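Local coordinates for protein dihydrodipicolinate synthase (Rhodopseudomonas palustris, PDB 3DZ1) that probably works as a lyase of the DapA family, making 4-hydroxy-tetrahydrodipicolinate from pyruvate and an aspartate-derived semialdehyde on the way to lysine, at residues Leu94-Met99 with Gly132-Trp137; Met160-Cys165 with Ser190-Ser195. All blocks are in the same frame, centred on the assembly; numbering follows the deposited sequence.

Contact 1 (Leu94-Met99 with Gly132-Trp137)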
ATOM      1  N   LEU A  94      26.047   5.194 -12.296  1.00 13.03           N
ATOM      2  CA  LEU A  94      25.403   6.201 -13.136  1.00 13.88           C
ATOM      3  C   LEU A  94      25.684   7.629 -12.688  1.00 12.65           C
ATOM      4  O   LEU A  94      25.815   8.530 -13.518  1.00 12.11           O
ATOM      5  CB  LEU A  94      23.888   5.962 -13.185  1.00 14.79           C
ATOM      6  CG  LEU A  94      23.086   6.842 -14.150  1.00 16.27           C
ATOM      7  CD1 LEU A  94      23.651   6.711 -15.562  1.00 16.78           C
ATOM      8  CD2 LEU A  94      21.621   6.433 -14.120  1.00 16.16           C
ATOM      9  N   ALA A  95      25.776   7.842 -11.380  1.00 12.59           N
ATOM     10  CA  ALA A  95      26.038   9.182 -10.859  1.00 12.75           C
ATOM     11  C   ALA A  95      27.431   9.675 -11.249  1.00 14.89           C
ATOM     12  O   ALA A  95      27.582  10.775 -11.781  1.00 14.31           O
ATOM     13  CB  ALA A  95      25.884   9.194  -9.349  1.00 13.36           C
ATOM     14  N   ARG A  96      28.447   8.857 -10.986  1.00 15.90           N
ATOM     15  CA  ARG A  96      29.825   9.224 -11.305  1.00 17.14           C
ATOM     16  C   ARG A  96      30.032   9.386 -12.805  1.00 16.25           C
ATOM     17  O   ARG A  96      30.735  10.295 -13.251  1.00 16.11           O
ATOM     18  CB  ARG A  96      30.794   8.169 -10.769  1.00 20.99           C
ATOM     19  CG  ARG A  96      30.842   8.067  -9.253  1.00 25.28           C
ATOM     20  CD  ARG A  96      31.254   9.383  -8.618  1.00 29.93           C
ATOM     21  NE  ARG A  96      31.686   9.205  -7.234  1.00 33.88           N
ATOM     22  CZ  ARG A  96      31.898  10.203  -6.381  1.00 34.14           C
ATOM     23  NH1 ARG A  96      31.715  11.460  -6.761  1.00 33.47           N
ATOM     24  NH2 ARG A  96      32.299   9.943  -5.142  1.00 35.77           N
ATOM     25  N   LEU A  97      29.416   8.500 -13.579  1.00 16.17           N
ATOM     26  CA  LEU A  97      29.521   8.548 -15.033  1.00 16.86           C
ATOM     27  C   LEU A  97      28.934   9.853 -15.551  1.00 16.48           C
ATOM     28  O   LEU A  97      29.524  10.528 -16.407  1.00 15.35           O
ATOM     29  CB  LEU A  97      28.765   7.369 -15.650  1.00 18.15           C
ATOM     30  CG  LEU A  97      28.760   7.277 -17.179  1.00 21.19           C
ATOM     31  CD1 LEU A  97      28.678   5.824 -17.590  1.00 23.87           C
ATOM     32  CD2 LEU A  97      27.603   8.078 -17.759  1.00 23.09           C
ATOM     33  N   SER A  98      27.766  10.201 -15.023  1.00 13.98           N
ATOM     34  CA  SER A  98      27.076  11.420 -15.421  1.00 14.02           C
ATOM     35  C   SER A  98      27.894  12.654 -15.072  1.00 12.96           C
ATOM     36  O   SER A  98      28.007  13.577 -15.876  1.00 13.96           O
ATOM     37  CB  SER A  98      25.709  11.492 -14.743  1.00 12.74           C
ATOM     38  OG  SER A  98      24.907  10.386 -15.114  1.00 13.02           O
HETATM   39  N   MSE A  99      28.466  12.672 -13.872  1.00 13.08           N
HETATM   40  CA  MSE A  99      29.273  13.807 -13.457  1.00 15.51           C
HETATM   41  C   MSE A  99      30.538  13.927 -14.309  1.00 15.86           C
HETATM   42  O   MSE A  99      30.910  15.032 -14.718  1.00 14.44           O
HETATM   43  CB  MSE A  99      29.633  13.697 -11.972  1.00 16.52           C
HETATM   44  CG  MSE A  99      28.431  13.765 -11.028  1.00 18.84           C
HETATM   45 SE   MSE A  99      27.263  15.308 -11.300  1.00 23.89          SE
HETATM   46  CE  MSE A  99      28.459  16.712 -10.708  1.00 21.39           C
ATOM     47  N   GLY A 132      28.871   9.829  -3.377  1.00 18.39           N
ATOM     48  CA  GLY A 132      29.964  10.712  -3.008  1.00 18.59           C
ATOM     49  C   GLY A 132      29.424  12.045  -2.527  1.00 20.09           C
ATOM     50  O   GLY A 132      28.520  12.606  -3.145  1.00 17.58           O
ATOM     51  N   ASP A 133      29.970  12.559  -1.430  1.00 22.49           N
ATOM     52  CA  ASP A 133      29.505  13.833  -0.878  1.00 26.59           C
ATOM     53  C   ASP A 133      29.838  15.040  -1.751  1.00 26.72           C
ATOM     54  O   ASP A 133      29.410  16.159  -1.469  1.00 28.58           O
ATOM     55  CB  ASP A 133      30.088  14.048   0.521  1.00 30.31           C
ATOM     56  CG  ASP A 133      29.700  12.951   1.487  1.00 33.79           C
ATOM     57  OD1 ASP A 133      28.499  12.622   1.567  1.00 35.36           O
ATOM     58  OD2 ASP A 133      30.598  12.420   2.174  1.00 38.81           O
ATOM     59  N   ASP A 134      30.598  14.811  -2.814  1.00 26.95           N
ATOM     60  CA  ASP A 134      30.995  15.881  -3.717  1.00 25.94           C
ATOM     61  C   ASP A 134      30.003  16.078  -4.860  1.00 23.26           C
ATOM     62  O   ASP A 134      30.106  17.035  -5.625  1.00 24.81           O
ATOM     63  CB  ASP A 134      32.382  15.581  -4.294  1.00 29.53           C
ATOM     64  CG  ASP A 134      32.432  14.254  -5.037  1.00 31.99           C
ATOM     65  OD1 ASP A 134      32.134  13.210  -4.419  1.00 34.38           O
ATOM     66  OD2 ASP A 134      32.773  14.255  -6.238  1.00 33.82           O
ATOM     67  N   VAL A 135      29.041  15.170  -4.971  1.00 18.70           N
ATOM     68  CA  VAL A 135      28.055  15.235  -6.038  1.00 14.71           C
ATOM     69  C   VAL A 135      26.795  16.014  -5.658  1.00 12.97           C
ATOM     70  O   VAL A 135      26.065  15.625  -4.743  1.00  9.64           O
ATOM     71  CB  VAL A 135      27.646  13.811  -6.480  1.00 15.62           C
ATOM     72  CG1 VAL A 135      26.626  13.878  -7.612  1.00 13.28           C
ATOM     73  CG2 VAL A 135      28.883  13.034  -6.919  1.00 16.63           C
ATOM     74  N   PRO A 136      26.531  17.135  -6.353  1.00 10.77           N
ATOM     75  CA  PRO A 136      25.342  17.945  -6.066  1.00 10.06           C
ATOM     76  C   PRO A 136      24.125  17.093  -6.394  1.00  9.46           C
ATOM     77  O   PRO A 136      24.101  16.429  -7.430  1.00  6.79           O
ATOM     78  CB  PRO A 136      25.478  19.122  -7.034  1.00 10.64           C
ATOM     79  CG  PRO A 136      26.952  19.207  -7.289  1.00 10.59           C
ATOM     80  CD  PRO A 136      27.339  17.755  -7.415  1.00 12.17           C
ATOM     81  N   TRP A 137      23.116  17.090  -5.532  1.00  8.99           N
ATOM     82  CA  TRP A 137      21.949  16.283  -5.841  1.00  8.23           C
ATOM     83  C   TRP A 137      20.620  16.936  -5.516  1.00  8.33           C
ATOM     84  O   TRP A 137      20.550  17.926  -4.780  1.00  8.78           O
ATOM     85  CB  TRP A 137      22.044  14.905  -5.176  1.00 10.74           C
ATOM     86  CG  TRP A 137      22.072  14.913  -3.679  1.00 14.10           C
ATOM     87  CD1 TRP A 137      23.116  15.276  -2.874  1.00 14.37           C
ATOM     88  CD2 TRP A 137      21.012  14.511  -2.806  1.00 14.38           C
ATOM     89  NE1 TRP A 137      22.770  15.119  -1.552  1.00 13.71           N
ATOM     90  CE2 TRP A 137      21.483  14.651  -1.483  1.00 15.64           C
ATOM     91  CE3 TRP A 137      19.707  14.042  -3.015  1.00 14.88           C
ATOM     92  CZ2 TRP A 137      20.694  14.339  -0.371  1.00 16.32           C
ATOM     93  CZ3 TRP A 137      18.923  13.731  -1.909  1.00 15.07           C
ATOM     94  CH2 TRP A 137      19.421  13.882  -0.602  1.00 17.30           C
TER

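Contact 2 (Met160-Cys165 with Ser190-Ser195)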
HETATM    1  N   MSE A 160      20.290  19.302   5.688  1.00 10.55           N
HETATM    2  CA  MSE A 160      21.349  19.681   6.616  1.00 13.50           C
HETATM    3  C   MSE A 160      22.299  18.531   6.969  1.00 14.45           C
HETATM    4  O   MSE A 160      23.438  18.767   7.379  1.00 13.97           O
HETATM    5  CB  MSE A 160      20.741  20.283   7.885  1.00 15.86           C
HETATM    6  CG  MSE A 160      19.939  21.558   7.631  1.00 16.46           C
HETATM    7 SE   MSE A 160      20.931  22.962   6.715  1.00 22.33          SE
HETATM    8  CE  MSE A 160      21.722  23.818   8.268  1.00 20.03           C
ATOM      9  N   ASP A 161      21.833  17.295   6.813  1.00 14.14           N
ATOM     10  CA  ASP A 161      22.666  16.121   7.085  1.00 15.46           C
ATOM     11  C   ASP A 161      23.630  15.905   5.916  1.00 15.16           C
ATOM     12  O   ASP A 161      24.666  15.256   6.060  1.00 14.46           O
ATOM     13  CB  ASP A 161      21.812  14.856   7.224  1.00 18.36           C
ATOM     14  CG  ASP A 161      21.280  14.638   8.630  1.00 20.20           C
ATOM     15  OD1 ASP A 161      21.568  15.451   9.533  1.00 22.33           O
ATOM     16  OD2 ASP A 161      20.566  13.631   8.824  1.00 24.94           O
ATOM     17  N   SER A 162      23.276  16.453   4.759  1.00 14.21           N
ATOM     18  CA  SER A 162      24.081  16.290   3.553  1.00 12.80           C
ATOM     19  C   SER A 162      25.082  17.404   3.285  1.00 13.18           C
ATOM     20  O   SER A 162      24.911  18.552   3.698  1.00 12.72           O
ATOM     21  CB  SER A 162      23.174  16.170   2.332  1.00 14.46           C
ATOM     22  OG  SER A 162      22.682  17.450   1.971  1.00 10.14           O
ATOM     23  N   ALA A 163      26.130  17.051   2.559  1.00 12.88           N
ATOM     24  CA  ALA A 163      27.154  18.010   2.207  1.00 12.08           C
ATOM     25  C   ALA A 163      26.736  18.725   0.930  1.00 12.40           C
ATOM     26  O   ALA A 163      27.028  19.906   0.753  1.00 12.04           O
ATOM     27  CB  ALA A 163      28.488  17.293   1.989  1.00 13.75           C
ATOM     28  N   SER A 164      26.005  18.017   0.067  1.00 11.19           N
ATOM     29  CA  SER A 164      25.630  18.576  -1.226  1.00 11.33           C
ATOM     30  C   SER A 164      24.192  18.489  -1.753  1.00 10.51           C
ATOM     31  O   SER A 164      23.995  18.490  -2.967  1.00  9.20           O
ATOM     32  CB  SER A 164      26.572  18.006  -2.292  1.00 11.61           C
ATOM     33  OG  SER A 164      27.928  18.189  -1.919  1.00 13.69           O
ATOM     34  N   CYS A 165      23.187  18.390  -0.886  1.00  8.38           N
ATOM     35  CA  CYS A 165      21.827  18.395  -1.419  1.00  9.71           C
ATOM     36  C   CYS A 165      21.559  19.879  -1.665  1.00  9.52           C
ATOM     37  O   CYS A 165      21.503  20.669  -0.722  1.00  9.90           O
ATOM     38  CB  CYS A 165      20.806  17.852  -0.424  1.00  9.50           C
ATOM     39  SG  CYS A 165      19.117  17.904  -1.112  1.00 10.19           S
ATOM     40  N   SER A 190      17.347  27.777  10.405  1.00 14.56           N
ATOM     41  CA  SER A 190      17.507  26.342  10.601  1.00 13.70           C
ATOM     42  C   SER A 190      17.751  25.608   9.279  1.00 13.46           C
ATOM     43  O   SER A 190      18.170  24.452   9.274  1.00 10.51           O
ATOM     44  CB  SER A 190      16.280  25.759  11.309  1.00 14.42           C
ATOM     45  OG  SER A 190      15.093  25.981  10.568  1.00 14.10           O
ATOM     46  N   LEU A 191      17.499  26.282   8.161  1.00 12.41           N
ATOM     47  CA  LEU A 191      17.710  25.668   6.850  1.00 13.45           C
ATOM     48  C   LEU A 191      18.553  26.565   5.943  1.00 13.00           C
ATOM     49  O   LEU A 191      18.240  27.739   5.751  1.00 12.05           O
ATOM     50  CB  LEU A 191      16.363  25.370   6.184  1.00 12.65           C
ATOM     51  CG  LEU A 191      16.397  24.695   4.808  1.00 12.21           C
ATOM     52  CD1 LEU A 191      17.125  23.359   4.896  1.00 14.03           C
ATOM     53  CD2 LEU A 191      14.977  24.493   4.313  1.00 12.32           C
ATOM     54  N   ARG A 192      19.620  25.997   5.385  1.00 11.63           N
ATOM     55  CA  ARG A 192      20.518  26.734   4.503  1.00 12.64           C
ATOM     56  C   ARG A 192      19.900  26.935   3.120  1.00 11.83           C
ATOM     57  O   ARG A 192      18.800  26.462   2.857  1.00 11.51           O
ATOM     58  CB  ARG A 192      21.844  25.978   4.359  1.00 13.49           C
ATOM     59  CG  ARG A 192      21.745  24.646   3.623  1.00 13.94           C
ATOM     60  CD  ARG A 192      23.144  24.080   3.432  1.00 18.96           C
ATOM     61  NE  ARG A 192      23.190  22.655   3.115  1.00 20.72           N
ATOM     62  CZ  ARG A 192      22.758  22.104   1.988  1.00 23.87           C
ATOM     63  NH1 ARG A 192      22.215  22.853   1.029  1.00 26.67           N
ATOM     64  NH2 ARG A 192      22.910  20.796   1.806  1.00 22.63           N
ATOM     65  N   PRO A 193      20.605  27.646   2.221  1.00 12.20           N
ATOM     66  CA  PRO A 193      20.089  27.880   0.870  1.00 11.10           C
ATOM     67  C   PRO A 193      19.659  26.572   0.213  1.00 10.39           C
ATOM     68  O   PRO A 193      20.358  25.559   0.312  1.00 10.50           O
ATOM     69  CB  PRO A 193      21.276  28.524   0.163  1.00 11.29           C
ATOM     70  CG  PRO A 193      21.883  29.344   1.260  1.00 11.10           C
ATOM     71  CD  PRO A 193      21.871  28.376   2.425  1.00 12.69           C
ATOM     72  N   LEU A 194      18.512  26.601  -0.455  1.00  9.24           N
ATOM     73  CA  LEU A 194      17.972  25.416  -1.112  1.00  7.74           C
ATOM     74  C   LEU A 194      17.064  25.816  -2.259  1.00  8.26           C
ATOM     75  O   LEU A 194      16.129  26.594  -2.077  1.00  8.05           O
ATOM     76  CB  LEU A 194      17.167  24.578  -0.110  1.00  8.82           C
ATOM     77  CG  LEU A 194      16.497  23.299  -0.632  1.00  9.54           C
ATOM     78  CD1 LEU A 194      17.553  22.252  -0.918  1.00 10.12           C
ATOM     79  CD2 LEU A 194      15.512  22.773   0.402  1.00 11.58           C
ATOM     80  N   SER A 195      17.334  25.281  -3.444  1.00  7.19           N
ATOM     81  CA  SER A 195      16.511  25.584  -4.601  1.00  7.04           C
ATOM     82  C   SER A 195      15.263  24.719  -4.529  1.00  7.42           C
ATOM     83  O   SER A 195      15.322  23.546  -4.140  1.00  6.03           O
ATOM     84  CB  SER A 195      17.272  25.286  -5.901  1.00  8.13           C
ATOM     85  OG  SER A 195      16.445  25.484  -7.044  1.00  8.75           O
TER

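Contact 1 (Leu94-Met99 with Gly132-Trp137)
Arg96 reaches from helix 88-101 to the loop 132-137 and forms a salt bridge with Asp134. The sound bond runs from Arg96 NH1 to Asp134 OD1, 3.0 Å long and fairly straight at 162°, meeting the oxygen on its syn side and lying in the guanidinium plane. Two weak bonds accompany it, NH1 to OD2 and NH2 to OD1, and the carboxylate stands at the guanidinium edge with the two planes turned 34° apart. The Arg96 chain bends at chi2 (-59°) and then runs out nearly straight, which carries its end past Val135, where NH1 lies 3.2 Å from Val135 CG2. NH2 comes to 3.3 Å from Gly132 CA, a spot where a side chain on Gly132 would clash. A leucine in place of Arg96 would probably leave the Asp134 carboxylate without its cationic mate across this contact and the turn less firmly tied to the helix.

One helical turn further on, selenomethionine Met99 provides the apolar half. Its CG rests 3.9 Å from Val135 CG1, and bends at chi2 and chi3 bring its CE to 3.6 Å from Pro136 CD.

Behind this first shell, a type I turn from Gly132 to Val135 presents the carboxylate, closed by Val135 N to Gly132 O. Gly132, with positive phi, is the first residue beyond helix 117-131, and Val135 also packs on Val106 of strand 105-108. A helix resting on the loop that leads into the strand after next is ordinary outer-layer packing of a TIM barrel.

Contact 2 (Met160-Cys165 with Ser190-Ser195)
Cys165 O is gripped by both terminal nitrogens of Arg192. NH1 and NH2 each donate to it at 2.9 Å with N-H...O angles of 144°, so the guanidinium meets the carbonyl end-on, through the edge between its two outer nitrogens. The oxygen lies within 5° of the guanidinium plane, while both donors are tilted somewhat from the carbonyl plane. With two bonds converging on one acceptor, rotation of the guanidinium is largely fixed. NH1 also makes a weak bond to Pro193 O in its own segment. Arg192 CG sits between the backbone N and the carbonyl carbon (chi1 67°), and from there the chain runs extended to NE, carrying the guanidinium across to the loop 162-165.

Selenomethionine Met160 lies along the aliphatic part of that chain, the two side chains sliding past each other in opposite directions. Its SE is 3.6 Å from Arg192 CG and touches CB and CD at longer range, and it also reaches Leu191 CD1 at 4.2 Å. Bends at chi2 and chi3 fold the Met160 tip back, leaving CE 3.7 Å from Ser190 O. Arg192 N is buried beneath this selenium and has no hydrogen-bond partner in the model.

Ser162 shapes the turn that presents the gripped carbonyl: its OG accepts from Cys165 N at 3.0 Å, an ST motif, and is also bonded to Val159 O in the preceding helix.

The contact thus joins the exit of helix 152-161 to the loop leaving helix 176-188, just before strands 165-170 and 195-198. Val159 supports Leu191, Arg192 and Leu194 from the first helix, while Cys165 packs on Trp137 and Leu139 of strand 137-141, and on Val159 as well.

Overall arrangement
Contact 1 closes before contact 2 opens along the chain, and their centres lie 16 Å apart on the same flank of the eight-stranded parallel barrel. Contact 1 spans helix 88-101 and the approach to strand 137-141; contact 2 spans the approaches to strands 165-170 and 195-198. The loops 132-137 and 160-165 touch directly: Ser164 OG probably bonds to Asp133 O at 2.6 Å, and Trp137 N to Ser164 O at 3.1 Å. Successive helix-to-strand loops are therefore tied together at the end of the barrel where strands begin. In TIM barrels the catalytic residues belong to the opposite, C-terminal end, so both contacts lie at the end away from it.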